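Local coordinates for protein polyprenyl synthetase (Nonlabens dokdonensis, PDB 6KD7) that probably condenses isoprenyl diphosphates to geranylgeranyl pyrophosphate, as a magnesium-dependent prenyltransferase of the FPP/GGPP synthase family, at residues R43-L46 / T47-S50; A85-R89 / G90-V94; E160-N163 / M164-L167. All coordinates share one frame; numbering follows the deposited sequence.

How the contacts relate
The three contacts follow one another along the chain within a mostly helical fold. Contact 1 lies on helix 42-54, contact 2 is the hairpin of strands 87-88 and 91-92 that comes after helix 58-82, and contact 3 sits on helix 158-183. The centres of contacts 1 and 2 are about 26 Å apart, those of 1 and 3 about 23 Å, and those of 2 and 3 about 26 Å; none touches another. Yet they converge on one site: Arg43 of contact 1 and Arg88 of contact 2 both line the pyrophosphate pocket, and the nearest side-chain atom of Tyr161 (contact 3) lies about 6 Å from a magnesium ion. Helix 158-183 also packs against contact 1.

Contact 1: residues R43-L46 / T47-S50; sequences RPLL and TLMS. With PPV (pyrophosphate), chain B.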
loop_
_atom_site.group_PDB
_atom_site.type_symbol
_atom_site.label_atom_id
_atom_site.label_comp_id
_atom_site.label_asym_id
_atom_site.label_seq_id
_atom_site.Cartn_x
_atom_site.Cartn_y
_atom_site.Cartn_z
ATOM N N ARG A 43 -26.013 -13.307 28.798
ATOM C CA ARG A 43 -26.325 -14.645 28.219
ATOM C C ARG A 43 -26.079 -15.743 29.248
ATOM O O ARG A 43 -26.964 -16.515 29.566
ATOM C CB ARG A 43 -25.570 -14.788 26.901
ATOM C CG ARG A 43 -26.162 -13.918 25.799
ATOM C CD ARG A 43 -25.227 -13.908 24.613
ATOM N NE ARG A 43 -25.747 -13.003 23.618
ATOM C CZ ARG A 43 -25.628 -11.718 23.746
ATOM N NH1 ARG A 43 -26.096 -10.923 22.829
ATOM N NH2 ARG A 43 -25.007 -11.209 24.785
ATOM N N PRO A 44 -24.905 -15.836 29.885
ATOM C CA PRO A 44 -24.700 -16.875 30.881
ATOM C C PRO A 44 -25.714 -16.792 32.038
ATOM O O PRO A 44 -26.120 -17.799 32.502
ATOM C CB PRO A 44 -23.262 -16.653 31.357
ATOM C CG PRO A 44 -22.889 -15.284 30.860
ATOM C CD PRO A 44 -23.733 -15.032 29.636
ATOM N N LEU A 45 -26.099 -15.588 32.450
ATOM C CA LEU A 45 -27.030 -15.384 33.585
ATOM C C LEU A 45 -28.409 -15.864 33.190
ATOM O O LEU A 45 -29.080 -16.306 34.066
ATOM C CB LEU A 45 -27.064 -13.917 34.034
ATOM C CG LEU A 45 -25.724 -13.376 34.536
ATOM C CD1 LEU A 45 -25.888 -12.034 35.192
ATOM C CD2 LEU A 45 -25.040 -14.331 35.489
ATOM N N LEU A 46 -28.800 -15.837 31.929
ATOM C CA LEU A 46 -30.092 -16.437 31.512
ATOM C C LEU A 46 -30.086 -17.952 31.831
ATOM O O LEU A 46 -31.146 -18.465 32.257
ATOM C CB LEU A 46 -30.350 -16.188 30.026
ATOM C CG LEU A 46 -30.688 -14.745 29.639
ATOM C CD1 LEU A 46 -30.694 -14.570 28.127
ATOM C CD2 LEU A 46 -32.014 -14.305 30.215
ATOM N N THR A 47 -28.956 -18.633 31.612
ATOM C CA THR A 47 -28.774 -20.085 31.831
ATOM C C THR A 47 -29.008 -20.359 33.330
ATOM O O THR A 47 -29.895 -21.210 33.630
ATOM C CB THR A 47 -27.418 -20.560 31.281
ATOM O OG1 THR A 47 -27.427 -20.388 29.856
ATOM C CG2 THR A 47 -27.168 -22.013 31.626
ATOM N N LEU A 48 -28.322 -19.620 34.205
ATOM C CA LEU A 48 -28.435 -19.757 35.685
ATOM C C LEU A 48 -29.869 -19.447 36.140
ATOM O O LEU A 48 -30.440 -20.225 36.916
ATOM C CB LEU A 48 -27.438 -18.841 36.374
ATOM C CG LEU A 48 -25.999 -19.022 35.954
ATOM C CD1 LEU A 48 -25.116 -18.046 36.707
ATOM C CD2 LEU A 48 -25.515 -20.444 36.163
ATOM N N MET A 49 -30.483 -18.404 35.618
ATOM C CA MET A 49 -31.845 -18.028 36.022
ATOM C C MET A 49 -32.793 -19.166 35.646
ATOM O O MET A 49 -33.664 -19.498 36.468
ATOM C CB MET A 49 -32.301 -16.732 35.339
ATOM C CG MET A 49 -31.629 -15.462 35.901
ATOM S SD MET A 49 -31.780 -14.066 34.742
ATOM C CE MET A 49 -33.538 -13.801 34.880
ATOM N N SER A 50 -32.673 -19.698 34.428
ATOM C CA SER A 50 -33.537 -20.782 33.886
ATOM C C SER A 50 -33.418 -22.006 34.802
ATOM O O SER A 50 -34.432 -22.554 35.222
ATOM C CB SER A 50 -33.141 -21.152 32.493
ATOM O OG SER A 50 -34.131 -21.958 31.879
HETATM O O11 PPV B . -24.213 -6.471 23.331
HETATM P P1 PPV B . -24.347 -7.583 24.312
HETATM O O21 PPV B . -25.258 -8.640 23.817
HETATM O O31 PPV B . -24.745 -7.088 25.660
HETATM O OPP PPV B . -22.879 -8.312 24.459
HETATM P P2 PPV B . -21.465 -8.075 25.237
HETATM O O12 PPV B . -20.743 -7.013 24.494
HETATM O O22 PPV B . -21.826 -7.632 26.624
HETATM O O32 PPV B . -20.710 -9.358 25.248
#
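Arg43 grips the bound pyrophosphate with both ends of its guanidinium. NH1 of Arg43 donates to O21 of the pyrophosphate over 2.6 Å, and NH2 of Arg43 to the same oxygen over 2.8 Å. The N-H...O angle of this second bond is 138°; two N-H groups converging on one oxygen are both bent. P1 lies at the edge of the guanidinium and in its plane, so the group meets the phosphate edge-on. CG of Arg43 stands beside the backbone N (chi1 -72°) and the chain is extended from CG to NE, which carries the charge well clear of the helix. Along helix 42-54, Met49 N donates to Leu45 O at 3.0 Å and Ser50 N to Leu46 O at 2.9 Å, whereas Pro44 O takes weak bonds from Thr47 N and Leu48 N. Met49 CG rests 3.3 Å from Leu45 O. Leu45 and Leu48 cross obliquely and meet through their methyls, CD2 of Leu45 lying 3.9 Å from CD1 of Leu48. The helix is fixed to helix 158-183 by Thr47 OG1, bonded to Ala176 O, and Ser50 OG, bonded to Leu177 O. Helix 58-82 packs on Arg43 through Val68 and His72, helix 4-18 on Pro44, Leu45 and Met49, and helix 309-322 on Leu46 and Met49.

Contact 2: residues A85-R89 / G90-V94; sequences ADLRR and GKETV
A tight beta hairpin joins Arg88 to Lys91 through a type I' turn with Arg89 and Gly90 at its corners. Arg88 N donates to Lys91 O over 2.7 Å, nearly straight at 163°, and Lys91 N returns a bond to Arg88 O at 3.0 Å. Arg89 and Gly90 both have positive phi, and the value at Gly90 (81°) is one that glycine adopts easily. Leu87 pairs with Glu92 as the non-hydrogen-bonded neighbour; CD2 of Leu87 folds back to 3.4 Å from Lys91 O. Thr93 closes the open end of the hairpin: its N binds Asp86 O at 3.0 Å, and its OG1 donates to Ala85 O at 2.8 Å. CG2 of Thr93 packs 3.5 Å from C of Leu87. Thr93 is also the N-cap of helix 94-97. Arg88 is bent at chi3 and forms a salt bridge with Asp80 of helix 58-82, its side chain about 4 Å from the pyrophosphate at the nearest atoms, while Arg89 NE bonds to Leu37 O. Glu92 OE2 bonds to Asn261 and His258 of the second subunit. An arginine pair just beyond the first aspartate-rich motif is a hallmark of trans-prenyltransferases; here Arg88 is the one that lines the pyrophosphate pocket.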
loop_
_atom_site.group_PDB
_atom_site.type_symbol
_atom_site.label_atom_id
_atom_site.label_comp_id
_atom_site.label_asym_id
_atom_site.label_seq_id
_atom_site.Cartn_x
_atom_site.Cartn_y
_atom_site.Cartn_z
ATOM N N ALA A 85 -12.953 -4.207 13.571
ATOM C CA ALA A 85 -13.200 -3.389 14.775
ATOM C C ALA A 85 -11.874 -3.173 15.503
ATOM O O ALA A 85 -11.175 -4.142 15.735
ATOM C CB ALA A 85 -14.215 -4.061 15.657
ATOM N N ASP A 86 -11.581 -1.929 15.863
ATOM C CA ASP A 86 -10.319 -1.574 16.556
ATOM C C ASP A 86 -10.471 -1.700 18.066
ATOM O O ASP A 86 -9.501 -2.052 18.740
ATOM C CB ASP A 86 -9.883 -0.173 16.152
ATOM C CG ASP A 86 -9.403 -0.067 14.705
ATOM O OD1 ASP A 86 -9.015 -1.114 14.042
ATOM O OD2 ASP A 86 -9.450 1.049 14.238
ATOM N N LEU A 87 -11.644 -1.420 18.585
ATOM C CA LEU A 87 -11.873 -1.414 20.042
ATOM C C LEU A 87 -13.114 -2.263 20.369
ATOM O O LEU A 87 -14.041 -2.324 19.559
ATOM C CB LEU A 87 -12.127 0.033 20.497
ATOM C CG LEU A 87 -10.943 0.999 20.508
ATOM C CD1 LEU A 87 -11.361 2.309 21.166
ATOM C CD2 LEU A 87 -9.722 0.467 21.214
ATOM N N ARG A 88 -13.092 -2.868 21.550
ATOM C CA ARG A 88 -14.251 -3.562 22.154
ATOM C C ARG A 88 -14.291 -3.111 23.615
ATOM O O ARG A 88 -13.297 -3.303 24.285
ATOM C CB ARG A 88 -14.123 -5.081 22.034
ATOM C CG ARG A 88 -15.162 -5.847 22.841
ATOM C CD ARG A 88 -15.387 -7.253 22.327
ATOM N NE ARG A 88 -15.903 -7.251 20.978
ATOM C CZ ARG A 88 -17.175 -7.102 20.684
ATOM N NH1 ARG A 88 -18.052 -6.951 21.652
ATOM N NH2 ARG A 88 -17.571 -7.111 19.430
ATOM N N ARG A 89 -15.387 -2.514 24.053
ATOM C CA ARG A 89 -15.519 -2.115 25.478
ATOM C C ARG A 89 -14.343 -1.237 25.925
ATOM O O ARG A 89 -13.842 -1.444 27.014
ATOM C CB ARG A 89 -15.766 -3.338 26.359
ATOM C CG ARG A 89 -17.058 -4.062 26.016
ATOM C CD ARG A 89 -17.502 -5.022 27.090
ATOM N NE ARG A 89 -17.767 -4.308 28.322
ATOM C CZ ARG A 89 -18.950 -3.832 28.663
ATOM N NH1 ARG A 89 -19.986 -4.001 27.862
ATOM N NH2 ARG A 89 -19.087 -3.184 29.802
ATOM N N GLY A 90 -13.902 -0.339 25.055
ATOM C CA GLY A 90 -12.895 0.671 25.370
ATOM C C GLY A 90 -11.493 0.130 25.318
ATOM O O GLY A 90 -10.587 0.894 25.688
ATOM N N LYS A 91 -11.308 -1.124 24.901
ATOM C CA LYS A 91 -9.969 -1.756 24.872
ATOM C C LYS A 91 -9.695 -2.281 23.463
ATOM O O LYS A 91 -10.650 -2.426 22.666
ATOM C CB LYS A 91 -9.838 -2.858 25.910
ATOM C CG LYS A 91 -9.950 -2.391 27.352
ATOM C CD LYS A 91 -9.198 -3.317 28.316
ATOM C CE LYS A 91 -9.063 -2.722 29.701
ATOM N NZ LYS A 91 -10.212 -1.825 29.988
ATOM N N GLU A 92 -8.425 -2.470 23.139
ATOM C CA GLU A 92 -8.042 -2.981 21.802
ATOM C C GLU A 92 -8.688 -4.353 21.576
ATOM O O GLU A 92 -8.720 -5.179 22.499
ATOM C CB GLU A 92 -6.530 -3.071 21.652
ATOM C CG GLU A 92 -5.922 -1.702 21.389
ATOM C CD GLU A 92 -4.458 -1.673 21.001
ATOM O OE1 GLU A 92 -3.769 -2.679 21.273
ATOM O OE2 GLU A 92 -4.038 -0.624 20.398
ATOM N N THR A 93 -9.151 -4.589 20.362
ATOM C CA THR A 93 -9.606 -5.933 19.944
ATOM C C THR A 93 -8.413 -6.886 19.937
ATOM O O THR A 93 -7.271 -6.429 19.806
ATOM C CB THR A 93 -10.337 -5.809 18.625
ATOM O OG1 THR A 93 -9.439 -5.143 17.742
ATOM C CG2 THR A 93 -11.639 -5.062 18.816
ATOM N N VAL A 94 -8.695 -8.179 20.017
ATOM C CA VAL A 94 -7.660 -9.218 20.060
ATOM C C VAL A 94 -6.781 -9.094 18.826
ATOM O O VAL A 94 -5.572 -9.202 19.003
ATOM C CB VAL A 94 -8.298 -10.617 20.199
ATOM C CG1 VAL A 94 -7.292 -11.708 19.897
ATOM C CG2 VAL A 94 -8.907 -10.805 21.594
#

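Contact 3: residues E160-N163 / M164-L167; sequences EYLN and MIKL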
loop_
_atom_site.group_PDB
_atom_site.type_symbol
_atom_site.label_atom_id
_atom_site.label_comp_id
_atom_site.label_asym_id
_atom_site.label_seq_id
_atom_site.Cartn_x
_atom_site.Cartn_y
_atom_site.Cartn_z
ATOM N N GLU A 160 -37.101 -10.589 5.931
ATOM C CA GLU A 160 -35.722 -11.122 5.753
ATOM C C GLU A 160 -34.811 -10.532 6.832
ATOM O O GLU A 160 -34.054 -11.271 7.394
ATOM C CB GLU A 160 -35.163 -10.754 4.389
ATOM C CG GLU A 160 -35.767 -11.536 3.237
ATOM C CD GLU A 160 -35.249 -10.982 1.915
ATOM O OE1 GLU A 160 -35.352 -9.767 1.693
ATOM O OE2 GLU A 160 -34.624 -11.742 1.196
ATOM N N TYR A 161 -34.924 -9.242 7.119
ATOM C CA TYR A 161 -34.170 -8.590 8.213
ATOM C C TYR A 161 -34.498 -9.288 9.559
ATOM O O TYR A 161 -33.557 -9.555 10.329
ATOM C CB TYR A 161 -34.445 -7.080 8.278
ATOM C CG TYR A 161 -33.589 -6.398 9.316
ATOM C CD1 TYR A 161 -32.232 -6.164 9.072
ATOM C CD2 TYR A 161 -34.090 -6.122 10.590
ATOM C CE1 TYR A 161 -31.415 -5.598 10.047
ATOM C CE2 TYR A 161 -33.274 -5.589 11.585
ATOM C CZ TYR A 161 -31.938 -5.316 11.308
ATOM O OH TYR A 161 -31.155 -4.809 12.296
ATOM N N LEU A 162 -35.778 -9.575 9.861
ATOM C CA LEU A 162 -36.135 -10.142 11.201
ATOM C C LEU A 162 -35.590 -11.565 11.310
ATOM O O LEU A 162 -35.063 -11.929 12.362
ATOM C CB LEU A 162 -37.648 -10.100 11.404
ATOM C CG LEU A 162 -38.203 -8.676 11.540
ATOM C CD1 LEU A 162 -39.734 -8.683 11.503
ATOM C CD2 LEU A 162 -37.667 -8.008 12.791
ATOM N N ASN A 163 -35.644 -12.310 10.218
ATOM C CA ASN A 163 -35.050 -13.666 10.142
ATOM C C ASN A 163 -33.537 -13.563 10.393
ATOM O O ASN A 163 -32.992 -14.388 11.162
ATOM C CB ASN A 163 -35.422 -14.340 8.820
ATOM C CG ASN A 163 -34.858 -15.737 8.769
ATOM O OD1 ASN A 163 -35.230 -16.537 9.596
ATOM N ND2 ASN A 163 -33.868 -15.994 7.928
ATOM N N MET A 164 -32.863 -12.553 9.827
ATOM C CA MET A 164 -31.400 -12.464 9.981
ATOM C C MET A 164 -31.064 -12.174 11.456
ATOM O O MET A 164 -30.204 -12.901 12.045
ATOM C CB MET A 164 -30.830 -11.412 9.030
ATOM C CG MET A 164 -29.328 -11.190 9.193
ATOM S SD MET A 164 -28.871 -10.071 10.531
ATOM C CE MET A 164 -29.464 -8.503 9.886
ATOM N N ILE A 165 -31.675 -11.149 12.054
ATOM C CA ILE A 165 -31.353 -10.813 13.465
ATOM C C ILE A 165 -31.808 -11.932 14.414
ATOM O O ILE A 165 -31.146 -12.149 15.471
ATOM C CB ILE A 165 -31.879 -9.441 13.900
ATOM C CG1 ILE A 165 -33.393 -9.327 13.810
ATOM C CG2 ILE A 165 -31.139 -8.345 13.143
ATOM C CD1 ILE A 165 -33.921 -8.136 14.594
ATOM N N LYS A 166 -32.803 -12.714 14.025
ATOM C CA LYS A 166 -33.201 -13.860 14.871
ATOM C C LYS A 166 -32.028 -14.822 14.943
ATOM O O LYS A 166 -31.601 -15.177 16.087
ATOM C CB LYS A 166 -34.448 -14.549 14.323
ATOM C CG LYS A 166 -34.867 -15.764 15.145
ATOM C CD LYS A 166 -36.096 -16.443 14.605
ATOM C CE LYS A 166 -35.905 -17.913 14.371
ATOM N NZ LYS A 166 -36.946 -18.378 13.430
ATOM N N LEU A 167 -31.526 -15.240 13.776
ATOM C CA LEU A 167 -30.371 -16.184 13.692
ATOM C C LEU A 167 -29.118 -15.565 14.318
ATOM O O LEU A 167 -28.369 -16.264 15.025
ATOM C CB LEU A 167 -30.141 -16.559 12.225
ATOM C CG LEU A 167 -31.275 -17.354 11.582
ATOM C CD1 LEU A 167 -31.109 -17.500 10.089
ATOM C CD2 LEU A 167 -31.341 -18.737 12.191
HETATM O O HOH W 1 -37.626 -16.055 11.200
#
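The Tyr161 ring is approached at a slant by two methyl groups from the next turn of helix 158-183. CE of Met164 comes to 3.5 Å from CE1 of Tyr161, and CG2 of Ile165 lies 3.6 Å from CZ of Tyr161, so one methyl sits by the CD1-CE1 side of the ring and the other nearer its hydroxyl end. Tyr161 has CG anti to the backbone N (chi1 -175°), which brings the far end of the ring back towards these residues. Met164, bent at chi2 and chi3, curls its CE towards the ring. CD1 of Ile165 lies beside CD2 of Leu162 at 4.2 Å, the two side chains pointing the same way. The second flat group, the Asn163 amide, has ND2 3.8 Å from CD1 of Leu167. Its OD1 accepts a bond from a water at 2.9 Å, and the same water accepts one from NZ of Lys166 at 3.3 Å, linking amide and ammonium without direct contact. Backbone bonds run along the helix throughout: Ile165 N meets Tyr161 O at 3.0 Å and 172°, and Leu167 N meets Asn163 O at 173°. Outside the pair of segments, helix 123-150 packs on Met164 through His146, Asp147 and Phe150, and helix 188-215 packs on Ile165. Tyr161 OH is hydrogen-bonded to Asp210 OD2, in the second aspartate-rich motif. Apolar contacts thus steady the ring while its hydroxyl is bonded to an aspartate that probably lies close to the magnesium, about 6 Å from the Tyr161 side chain at the nearest atoms, consistent with a second-shell role for Tyr161.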